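Local coordinates for protein NAD dependent epimerase/dehydratase family (uncultured archaeon MedDCM-OCT-S05-C57, PDB 5Y1F) that probably oxidises L-threonine at its 3-position as an NAD+-dependent dehydrogenase, working as a monomer of the NAD-dependent epimerase/dehydratase family, at residues D207-G212 with N322-N327; E142-N147 with I293-D298; K47-D52 with K62-D67. One frame throughout, in Å; residues are numbered along the deposited sequence.

Contact 1 (D207-G212 with N322-N327); sequences DAVESG and NLRRLN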
loop_
_atom_site.group_PDB
_atom_site.type_symbol
_atom_site.label_atom_id
_atom_site.label_comp_id
_atom_site.label_asym_id
_atom_site.label_seq_id
_atom_site.Cartn_x
_atom_site.Cartn_y
_atom_site.Cartn_z
ATOM N N ASP A 207 -6.840 -18.788 6.034
ATOM C CA ASP A 207 -7.816 -19.666 6.662
ATOM C C ASP A 207 -8.062 -20.926 5.858
ATOM O O ASP A 207 -8.214 -22.036 6.446
ATOM C CB ASP A 207 -9.115 -18.911 6.904
ATOM C CG ASP A 207 -9.054 -17.986 8.078
ATOM O OD1 ASP A 207 -7.967 -17.718 8.674
ATOM O OD2 ASP A 207 -10.122 -17.478 8.458
ATOM N N ALA A 208 -8.016 -20.865 4.545
ATOM C CA ALA A 208 -8.064 -22.064 3.745
ATOM C C ALA A 208 -6.997 -23.049 4.149
ATOM O O ALA A 208 -7.301 -24.230 4.374
ATOM C CB ALA A 208 -7.979 -21.769 2.277
ATOM N N VAL A 209 -5.782 -22.582 4.268
ATOM C CA VAL A 209 -4.664 -23.478 4.551
ATOM C C VAL A 209 -4.689 -23.879 6.012
ATOM O O VAL A 209 -4.480 -25.077 6.317
ATOM C CB VAL A 209 -3.328 -22.814 4.183
ATOM C CG1 VAL A 209 -2.154 -23.601 4.744
ATOM C CG2 VAL A 209 -3.198 -22.621 2.698
ATOM N N GLU A 210 -4.987 -22.961 6.925
ATOM C CA GLU A 210 -4.941 -23.271 8.364
ATOM C C GLU A 210 -6.052 -24.222 8.809
ATOM O O GLU A 210 -5.824 -25.059 9.697
ATOM C CB GLU A 210 -5.028 -22.006 9.196
ATOM C CG GLU A 210 -3.708 -21.334 9.488
ATOM C CD GLU A 210 -3.862 -20.110 10.376
ATOM O OE1 GLU A 210 -4.426 -20.267 11.488
ATOM O OE2 GLU A 210 -3.416 -19.007 9.977
ATOM N N SER A 211 -7.279 -23.962 8.381
ATOM C CA SER A 211 -8.429 -24.637 8.970
ATOM C C SER A 211 -9.352 -25.292 7.978
ATOM O O SER A 211 -10.285 -25.983 8.384
ATOM C CB SER A 211 -9.223 -23.670 9.809
ATOM O OG SER A 211 -9.902 -22.747 8.970
ATOM N N GLY A 212 -9.195 -25.009 6.693
ATOM C CA GLY A 212 -10.078 -25.552 5.711
ATOM C C GLY A 212 -11.436 -24.859 5.696
ATOM O O GLY A 212 -12.398 -25.398 5.154
ATOM N N ASN A 322 3.978 -21.152 0.883
ATOM C CA ASN A 322 4.527 -20.566 2.091
ATOM C C ASN A 322 3.612 -20.780 3.275
ATOM O O ASN A 322 4.060 -21.087 4.396
ATOM C CB ASN A 322 4.843 -19.091 1.873
ATOM C CG ASN A 322 6.142 -18.914 1.127
ATOM O OD1 ASN A 322 7.200 -19.154 1.716
ATOM N ND2 ASN A 322 6.109 -18.616 -0.155
ATOM N N LEU A 323 2.304 -20.655 3.077
ATOM C CA LEU A 323 1.376 -20.864 4.168
ATOM C C LEU A 323 1.325 -22.303 4.640
ATOM O O LEU A 323 1.247 -22.547 5.851
ATOM C CB LEU A 323 -0.020 -20.327 3.825
ATOM C CG LEU A 323 -0.134 -18.817 3.752
ATOM C CD1 LEU A 323 -1.438 -18.435 3.090
ATOM C CD2 LEU A 323 -0.049 -18.156 5.123
ATOM N N ARG A 324 1.479 -23.227 3.719
ATOM C CA ARG A 324 1.528 -24.623 4.127
ATOM C C ARG A 324 2.791 -24.827 4.979
ATOM O O ARG A 324 2.769 -25.581 5.965
ATOM C CB ARG A 324 1.534 -25.546 2.924
ATOM C CG ARG A 324 0.169 -25.798 2.284
ATOM C CD ARG A 324 0.182 -26.942 1.286
ATOM N NE ARG A 324 1.218 -26.823 0.271
ATOM C CZ ARG A 324 1.112 -27.278 -0.978
ATOM N NH1 ARG A 324 0.004 -27.886 -1.391
ATOM N NH2 ARG A 324 2.108 -27.083 -1.838
ATOM N N ARG A 325 3.905 -24.241 4.583
ATOM C CA ARG A 325 5.154 -24.393 5.319
ATOM C C ARG A 325 4.953 -23.878 6.722
ATOM O O ARG A 325 5.339 -24.528 7.699
ATOM C CB ARG A 325 6.267 -23.659 4.601
ATOM C CG ARG A 325 7.550 -23.644 5.402
ATOM C CD ARG A 325 8.682 -23.053 4.593
ATOM N NE ARG A 325 8.435 -21.671 4.156
ATOM C CZ ARG A 325 8.350 -20.660 4.969
ATOM N NH1 ARG A 325 8.686 -20.744 6.232
ATOM N NH2 ARG A 325 8.026 -19.460 4.501
ATOM N N LEU A 326 4.399 -22.682 6.845
ATOM C CA LEU A 326 4.171 -22.085 8.144
ATOM C C LEU A 326 3.220 -22.895 9.017
ATOM O O LEU A 326 3.243 -22.741 10.252
ATOM C CB LEU A 326 3.569 -20.699 7.963
ATOM C CG LEU A 326 4.435 -19.442 7.810
ATOM C CD1 LEU A 326 5.887 -19.621 8.243
ATOM C CD2 LEU A 326 4.317 -18.771 6.460
ATOM N N ASN A 327 2.361 -23.693 8.389
ATOM C CA ASN A 327 1.403 -24.543 9.133
ATOM C C ASN A 327 1.884 -25.967 9.404
ATOM O O ASN A 327 1.141 -26.814 9.921
ATOM C CB ASN A 327 0.067 -24.574 8.389
ATOM C CG ASN A 327 -0.774 -23.363 8.707
ATOM O OD1 ASN A 327 -1.317 -23.276 9.809
ATOM N ND2 ASN A 327 -0.692 -22.338 7.863
#

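Contact 2 (E142-N147 with I293-D298); sequences EMTPQN and ISINDD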
loop_
_atom_site.group_PDB
_atom_site.type_symbol
_atom_site.label_atom_id
_atom_site.label_comp_id
_atom_site.label_asym_id
_atom_site.label_seq_id
_atom_site.Cartn_x
_atom_site.Cartn_y
_atom_site.Cartn_z
ATOM N N GLU A 142 -15.023 0.257 -14.390
ATOM C CA GLU A 142 -14.145 -0.571 -15.186
ATOM C C GLU A 142 -13.062 0.265 -15.803
ATOM O O GLU A 142 -13.350 1.282 -16.416
ATOM C CB GLU A 142 -14.954 -1.271 -16.255
ATOM C CG GLU A 142 -15.935 -2.255 -15.657
ATOM C CD GLU A 142 -17.035 -2.634 -16.617
ATOM O OE1 GLU A 142 -18.199 -2.237 -16.394
ATOM O OE2 GLU A 142 -16.712 -3.224 -17.658
ATOM N N MET A 143 -11.838 -0.183 -15.672
ATOM C CA MET A 143 -10.679 0.483 -16.243
ATOM C C MET A 143 -10.703 1.981 -15.970
ATOM O O MET A 143 -10.530 2.805 -16.856
ATOM C CB MET A 143 -10.529 0.155 -17.751
ATOM C CG MET A 143 -10.045 -1.268 -17.982
ATOM S SD MET A 143 -8.273 -1.356 -17.581
ATOM C CE MET A 143 -8.213 -2.915 -16.754
ATOM N N THR A 144 -10.811 2.332 -14.681
ATOM C CA THR A 144 -10.866 3.736 -14.323
ATOM C C THR A 144 -9.686 4.482 -14.861
ATOM O O THR A 144 -8.551 4.093 -14.610
ATOM C CB THR A 144 -10.945 3.853 -12.799
ATOM O OG1 THR A 144 -11.906 2.934 -12.279
ATOM C CG2 THR A 144 -11.191 5.227 -12.359
ATOM N N PRO A 145 -9.917 5.607 -15.556
ATOM C CA PRO A 145 -8.783 6.385 -16.059
ATOM C C PRO A 145 -7.965 7.097 -14.980
ATOM O O PRO A 145 -8.418 7.291 -13.857
ATOM C CB PRO A 145 -9.457 7.397 -17.010
ATOM C CG PRO A 145 -10.760 6.798 -17.392
ATOM C CD PRO A 145 -11.186 6.014 -16.172
ATOM N N GLN A 146 -6.751 7.485 -15.342
ATOM C CA GLN A 146 -5.864 8.252 -14.469
ATOM C C GLN A 146 -6.491 9.578 -14.032
ATOM O O GLN A 146 -6.405 9.965 -12.860
ATOM C CB GLN A 146 -4.549 8.453 -15.218
ATOM C CG GLN A 146 -3.520 9.306 -14.525
ATOM C CD GLN A 146 -3.001 8.695 -13.225
ATOM O OE1 GLN A 146 -2.859 9.398 -12.183
ATOM N NE2 GLN A 146 -2.665 7.459 -13.267
ATOM N N ASN A 147 -7.097 10.266 -14.981
ATOM C CA ASN A 147 -7.606 11.607 -14.785
ATOM C C ASN A 147 -9.111 11.644 -14.862
ATOM O O ASN A 147 -9.734 11.758 -15.929
ATOM C CB ASN A 147 -7.053 12.549 -15.864
ATOM C CG ASN A 147 -5.555 12.578 -15.872
ATOM O OD1 ASN A 147 -4.893 12.061 -16.823
ATOM N ND2 ASN A 147 -4.999 13.227 -14.905
ATOM N N ILE A 293 -13.786 -1.690 -10.041
ATOM C CA ILE A 293 -13.436 -3.080 -10.257
ATOM C C ILE A 293 -12.033 -3.246 -10.855
ATOM O O ILE A 293 -11.379 -4.268 -10.627
ATOM C CB ILE A 293 -14.503 -3.714 -11.190
ATOM C CG1 ILE A 293 -15.850 -3.916 -10.479
ATOM C CG2 ILE A 293 -13.989 -4.873 -12.024
ATOM C CD1 ILE A 293 -15.765 -4.150 -9.024
ATOM N N SER A 294 -11.629 -2.293 -11.703
ATOM C CA SER A 294 -10.360 -2.403 -12.397
ATOM C C SER A 294 -9.877 -1.015 -12.786
ATOM O O SER A 294 -10.663 -0.077 -12.781
ATOM C CB SER A 294 -10.510 -3.299 -13.635
ATOM O OG SER A 294 -11.413 -2.753 -14.540
ATOM N N ILE A 295 -8.598 -0.936 -13.136
ATOM C CA ILE A 295 -7.898 0.329 -13.220
ATOM C C ILE A 295 -7.109 0.422 -14.524
ATOM O O ILE A 295 -6.345 -0.471 -14.835
ATOM C CB ILE A 295 -6.878 0.427 -12.063
ATOM C CG1 ILE A 295 -7.556 0.377 -10.687
ATOM C CG2 ILE A 295 -6.001 1.656 -12.184
ATOM C CD1 ILE A 295 -8.547 1.502 -10.487
ATOM N N ASN A 296 -7.175 1.573 -15.194
ATOM C CA ASN A 296 -6.316 1.829 -16.398
ATOM C C ASN A 296 -5.018 2.464 -15.905
ATOM O O ASN A 296 -4.999 3.649 -15.538
ATOM C CB ASN A 296 -7.031 2.735 -17.402
ATOM C CG ASN A 296 -6.336 2.792 -18.737
ATOM O OD1 ASN A 296 -7.018 3.003 -19.809
ATOM N ND2 ASN A 296 -5.086 2.566 -18.746
ATOM N N ASP A 297 -3.928 1.703 -15.969
ATOM C CA ASP A 297 -2.607 2.160 -15.574
ATOM C C ASP A 297 -1.681 2.397 -16.750
ATOM O O ASP A 297 -0.482 2.253 -16.636
ATOM C CB ASP A 297 -1.980 1.206 -14.585
ATOM C CG ASP A 297 -1.727 -0.167 -15.161
ATOM O OD1 ASP A 297 -0.976 -0.945 -14.517
ATOM O OD2 ASP A 297 -2.259 -0.467 -16.245
ATOM N N ASP A 298 -2.236 2.816 -17.885
ATOM C CA ASP A 298 -1.402 3.069 -19.042
ATOM C C ASP A 298 -0.276 4.041 -18.775
ATOM O O ASP A 298 0.823 3.870 -19.295
ATOM C CB ASP A 298 -2.190 3.577 -20.243
ATOM C CG ASP A 298 -1.352 3.580 -21.521
ATOM O OD1 ASP A 298 -0.843 2.519 -21.895
ATOM O OD2 ASP A 298 -1.030 4.661 -22.038
#

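Contact 3 (K47-D52 with K62-D67); sequences KIIASD and KFEKCD. With NAD (nicotinamide-adenine-dinucleotide), chain B.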
loop_
_atom_site.group_PDB
_atom_site.type_symbol
_atom_site.label_atom_id
_atom_site.label_comp_id
_atom_site.label_asym_id
_atom_site.label_seq_id
_atom_site.Cartn_x
_atom_site.Cartn_y
_atom_site.Cartn_z
ATOM N N LYS A 47 22.125 1.138 5.048
ATOM C CA LYS A 47 21.527 2.343 4.507
ATOM C C LYS A 47 20.090 2.525 4.897
ATOM O O LYS A 47 19.552 3.570 4.609
ATOM C CB LYS A 47 21.666 2.412 2.991
ATOM C CG LYS A 47 23.112 2.393 2.523
ATOM C CD LYS A 47 23.882 3.604 2.999
ATOM C CE LYS A 47 24.705 3.297 4.230
ATOM N NZ LYS A 47 24.774 4.447 5.170
ATOM N N ILE A 48 19.478 1.552 5.551
ATOM C CA ILE A 48 18.042 1.578 5.771
ATOM C C ILE A 48 17.668 1.672 7.233
ATOM O O ILE A 48 18.195 0.920 8.073
ATOM C CB ILE A 48 17.391 0.287 5.201
ATOM C CG1 ILE A 48 17.882 -0.010 3.789
ATOM C CG2 ILE A 48 15.878 0.412 5.291
ATOM C CD1 ILE A 48 17.671 1.091 2.793
ATOM N N ILE A 49 16.873 2.670 7.591
ATOM C CA ILE A 49 16.361 2.834 8.926
ATOM C C ILE A 49 14.854 2.628 8.899
ATOM O O ILE A 49 14.159 3.238 8.074
ATOM C CB ILE A 49 16.620 4.258 9.485
ATOM C CG1 ILE A 49 18.098 4.660 9.384
ATOM C CG2 ILE A 49 16.101 4.453 10.885
ATOM C CD1 ILE A 49 19.023 3.759 10.131
ATOM N N ALA A 50 14.331 1.833 9.809
ATOM C CA ALA A 50 12.903 1.561 9.909
ATOM C C ALA A 50 12.329 2.407 11.023
ATOM O O ALA A 50 12.996 2.598 12.068
ATOM C CB ALA A 50 12.698 0.090 10.209
ATOM N N SER A 51 11.078 2.819 10.903
ATOM C CA SER A 51 10.393 3.506 11.991
ATOM C C SER A 51 8.918 3.107 12.028
ATOM O O SER A 51 8.284 2.834 10.990
ATOM C CB SER A 51 10.546 5.012 11.749
ATOM O OG SER A 51 9.914 5.784 12.786
ATOM N N ASP A 52 8.394 3.002 13.233
ATOM C CA ASP A 52 6.985 2.724 13.489
ATOM C C ASP A 52 6.736 3.095 14.969
ATOM O O ASP A 52 7.627 3.636 15.627
ATOM C CB ASP A 52 6.653 1.245 13.190
ATOM C CG ASP A 52 5.230 1.019 12.726
ATOM O OD1 ASP A 52 4.282 1.323 13.494
ATOM O OD2 ASP A 52 5.033 0.501 11.574
ATOM N N LYS A 62 18.026 -1.495 11.831
ATOM C CA LYS A 62 18.014 -0.378 12.753
ATOM C C LYS A 62 16.618 0.249 12.770
ATOM O O LYS A 62 15.973 0.427 11.693
ATOM C CB LYS A 62 19.034 0.670 12.359
ATOM C CG LYS A 62 19.099 1.849 13.311
ATOM C CD LYS A 62 20.437 2.593 13.203
ATOM C CE LYS A 62 20.300 4.117 13.267
ATOM N NZ LYS A 62 20.244 4.714 14.639
ATOM N N PHE A 63 16.178 0.580 13.958
ATOM C CA PHE A 63 14.800 0.991 14.195
ATOM C C PHE A 63 14.772 2.237 15.060
ATOM O O PHE A 63 15.502 2.336 16.069
ATOM C CB PHE A 63 14.012 -0.133 14.844
ATOM C CG PHE A 63 12.544 0.177 14.996
ATOM C CD1 PHE A 63 11.640 -0.189 13.995
ATOM C CD2 PHE A 63 12.037 0.842 16.102
ATOM C CE1 PHE A 63 10.285 0.047 14.155
ATOM C CE2 PHE A 63 10.718 1.133 16.211
ATOM C CZ PHE A 63 9.814 0.669 15.285
ATOM N N GLU A 64 13.949 3.211 14.689
ATOM C CA GLU A 64 13.711 4.385 15.489
ATOM C C GLU A 64 12.219 4.567 15.703
ATOM O O GLU A 64 11.467 4.764 14.746
ATOM C CB GLU A 64 14.224 5.609 14.754
ATOM C CG GLU A 64 15.722 5.642 14.565
ATOM C CD GLU A 64 16.416 6.319 15.708
ATOM O OE1 GLU A 64 15.884 6.250 16.843
ATOM O OE2 GLU A 64 17.448 6.996 15.438
ATOM N N LYS A 65 11.757 4.512 16.935
ATOM C CA LYS A 65 10.347 4.646 17.215
ATOM C C LYS A 65 9.923 6.083 17.004
ATOM O O LYS A 65 10.658 7.009 17.358
ATOM C CB LYS A 65 9.991 4.213 18.631
ATOM C CG LYS A 65 10.562 5.022 19.759
ATOM C CD LYS A 65 10.250 4.358 21.109
ATOM C CE LYS A 65 8.763 4.428 21.428
ATOM N NZ LYS A 65 8.426 3.579 22.610
ATOM N N CYS A 66 8.717 6.287 16.517
ATOM C CA CYS A 66 8.171 7.615 16.368
ATOM C C CYS A 66 6.681 7.565 16.122
ATOM O O CYS A 66 6.218 6.689 15.379
ATOM C CB CYS A 66 8.853 8.343 15.192
ATOM S SG CYS A 66 8.715 10.133 15.184
ATOM N N ASP A 67 5.912 8.509 16.639
ATOM C CA ASP A 67 4.570 8.752 16.115
ATOM C C ASP A 67 4.750 9.763 14.984
ATOM O O ASP A 67 5.416 10.796 15.135
ATOM C CB ASP A 67 3.671 9.334 17.227
ATOM C CG ASP A 67 2.233 9.379 16.870
ATOM O OD1 ASP A 67 1.910 9.923 15.795
ATOM O OD2 ASP A 67 1.418 8.827 17.628
HETATM P PA NAD B . -0.454 -1.106 7.547
HETATM O O1A NAD B . -0.114 -2.605 7.464
HETATM O O2A NAD B . -1.643 -0.701 8.444
HETATM O O5B NAD B . 0.904 -0.364 8.039
HETATM C C5B NAD B . 0.849 0.976 8.480
HETATM C C4B NAD B . 1.801 1.131 9.628
HETATM O O4B NAD B . 1.595 2.492 10.043
HETATM C C3B NAD B . 1.485 0.241 10.819
HETATM O O3B NAD B . 2.617 -0.548 11.103
HETATM C C2B NAD B . 1.156 1.234 11.943
HETATM O O2B NAD B . 1.665 0.893 13.246
HETATM C C1B NAD B . 1.792 2.514 11.439
HETATM N N9A NAD B . 1.140 3.694 12.044
HETATM C C8A NAD B . -0.172 3.857 12.303
HETATM N N7A NAD B . -0.385 5.005 12.944
HETATM C C5A NAD B . 0.821 5.543 13.126
HETATM C C6A NAD B . 1.312 6.769 13.768
HETATM N N6A NAD B . 0.459 7.643 14.355
HETATM N N1A NAD B . 2.617 7.018 13.721
HETATM C C2A NAD B . 3.460 6.150 13.190
HETATM N N3A NAD B . 3.095 5.025 12.575
HETATM C C4A NAD B . 1.811 4.700 12.530
HETATM O O3 NAD B . -0.690 -0.453 6.105
HETATM P PN NAD B . -0.102 -0.976 4.697
HETATM O O1N NAD B . 1.333 -1.490 4.872
HETATM O O2N NAD B . -1.091 -1.942 4.075
HETATM O O5D NAD B . -0.101 0.410 3.862
HETATM C C5D NAD B . 1.049 1.196 3.819
HETATM C C4D NAD B . 0.708 2.373 2.895
HETATM O O4D NAD B . 0.220 1.865 1.623
HETATM C C3D NAD B . -0.361 3.286 3.455
HETATM O O3D NAD B . -0.143 4.625 2.934
HETATM C C2D NAD B . -1.638 2.763 2.771
HETATM O O2D NAD B . -2.646 3.801 2.689
HETATM C C1D NAD B . -1.081 2.374 1.390
HETATM N N1N NAD B . -1.928 1.370 0.714
HETATM C C2N NAD B . -1.960 0.054 1.084
HETATM C C3N NAD B . -2.772 -0.845 0.431
HETATM C C7N NAD B . -2.814 -2.331 0.773
HETATM O O7N NAD B . -3.594 -3.033 0.189
HETATM N N7N NAD B . -1.979 -2.823 1.652
HETATM C C4N NAD B . -3.562 -0.405 -0.618
HETATM C C5N NAD B . -3.561 0.939 -0.957
HETATM C C6N NAD B . -2.728 1.804 -0.275
HETATM O O HOH W 1 19.741 -0.881 9.365
HETATM O O HOH W 2 7.212 6.300 12.783
#

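Contact 1 (D207-G212 with N322-N327)
The carbonyl oxygen of Leu-323 is gripped twice by Asn-327, whose side chain also touches Val-209 and Glu-210 of the neighbouring helix. The backbone N of Asn-327 reaches Leu-323 O at 3.0 Å and ND2 at 2.8 Å, from opposite faces of the carbonyl plane. ND2 stands 40° out of that plane, whereas the oxygen lies close to the plane of the amide itself, a pairing that limits rotation of the amide. Its OD1 abuts the CG methylene of Glu-210 at 3.1 Å, and the two side chains cross at about a right angle. Here the C-terminal ends of helix 199-211 and helix 312-326, the last helix of the chain, meet at the protein surface. Val-209 fills the apolar part of this seam. It turns CG1 away from its backbone N (chi1 168°), and this methyl lies 3.7 Å from Asn-327 ND2. The same CG1 is 4.0 Å from CG of Arg-324, while CG2 rests 4.1 Å from Leu-323 CB. Leu-323 also packs on Tyr-205 and Phe-206, one turn back along helix 199-211. The carboxylate of Glu-210 makes a weak, long ion pair with Lys-192. Elsewhere on helix 312-326, Arg-325 NH2 donates to a lone pair of Asn-322 OD1 at 2.9 Å, the oxygen lying in the guanidinium plane, and both side chains touch Trp-189.

Contact 2 (E142-N147 with I293-D298)
Ser-294 and Met-143 meet where two loops, running in the same general direction at 38° to one another, form a single beta bridge between Thr-144 and Ile-295. The bridge joins the loop between strand 125-131 and helix 155-174 of the Rossmann-type domain to the segment leading into helix 298-304. The Ser-294 hydroxyl, set between its own N and carbonyl carbon (chi1 62°), faces Met-143 and accepts a nearly straight bond from Met-143 N to OG of 2.8 Å. With an alanine in place of Ser-294, the Met-143 N-H would probably lose its acceptor, while the contact of Met-143 CE with the CB would remain. The bridge bonds run from Thr-144 N to Ser-294 O (3.1 Å) and from Asn-296 N to Thr-144 O (2.9 Å). The Met-143 chain, bent about CB-CG and CG-SD, folds across segment 293-298, laying SD 3.5 Å from Ile-295 O and CE 3.9 Å from Ser-294 CB. Thr-144 and Ile-295 cross obliquely, the CD1 of Ile-295 meeting the CB of Thr-144, whose OG1 is bonded to Pro-140 O. Ile-295 also packs on Pro-225 and Asn-254, and Asn-254 ND2 bonds to Asn-296 O. At the far end, CB of Asn-296 sits beside two carbonyl oxygens, 3.5 Å from both Met-143 O and Thr-144 O.

Contact 3 (K47-D52 with K62-D67)
Ala-50 and Phe-63 lie in the tightly packed part of this parallel strand pair. With CG anti to the backbone N (chi1 -174°), the Phe-63 ring reaches along strand 48-52 from Ala-50 to Asp-52, bringing CD1 to 3.9 Å from Ala-50 CB and CZ to 3.8 Å from Asp-52 CB, with CA of Ser-51 over one face. Ala-50 is gripped on both its backbone polar atoms: its N donates to Lys-62 O and its O accepts from Glu-64 N, both at 2.9 Å. Strand 62-65 borders strand 48-52, the second strand of the Rossmann fold, which ends in the acidic residue that accepts hydrogen bonds from both adenosine ribose hydroxyls of NAD. Asp-52 does so here, OD1 accepting from NAD O2B and OD2 from NAD O3B, each at 2.7 Å; OD2 is also bonded to Leu-28 N. Asp-67 OD1 accepts a hydrogen bond from NAD N6A. On the other face of the pair, Ser-51 OG donates to Glu-64 O at 2.7 Å, and a water links that hydroxyl to Cys-66 O. Ile-49 and Lys-62 share this face and are tight as well, CD1 pressing on CE at 3.4 Å. Looseness begins at the exposed, bent end of Lys-62: NZ makes a long salt bridge of 3.7 Å to OE2 of the partly exposed Glu-64, also bonded to Asn-81 ND2, and a water joins Lys-62 N to Ile-48 O.

In the fold
From the N terminus, contact 3 comes first and closes the shortest loop: nine residues lie between its segments, and it adds strand 62-65 to the outside of strand 48-52 in the NAD-binding sheet. It is complete before either of the others begins. Contact 2 opens at 142-147, beyond strand 125-131, and contact 1 opens at 207-212, at the end of helix 199-211. Contact 2 then closes at 293-298 and contact 1 at 322-327, so these two loops cross. Together they fasten the C-terminal part of the chain to earlier elements at two separate places, with centres about 34 Å apart. Contacts 2 and 3 lie on opposite sides of the chain's centre.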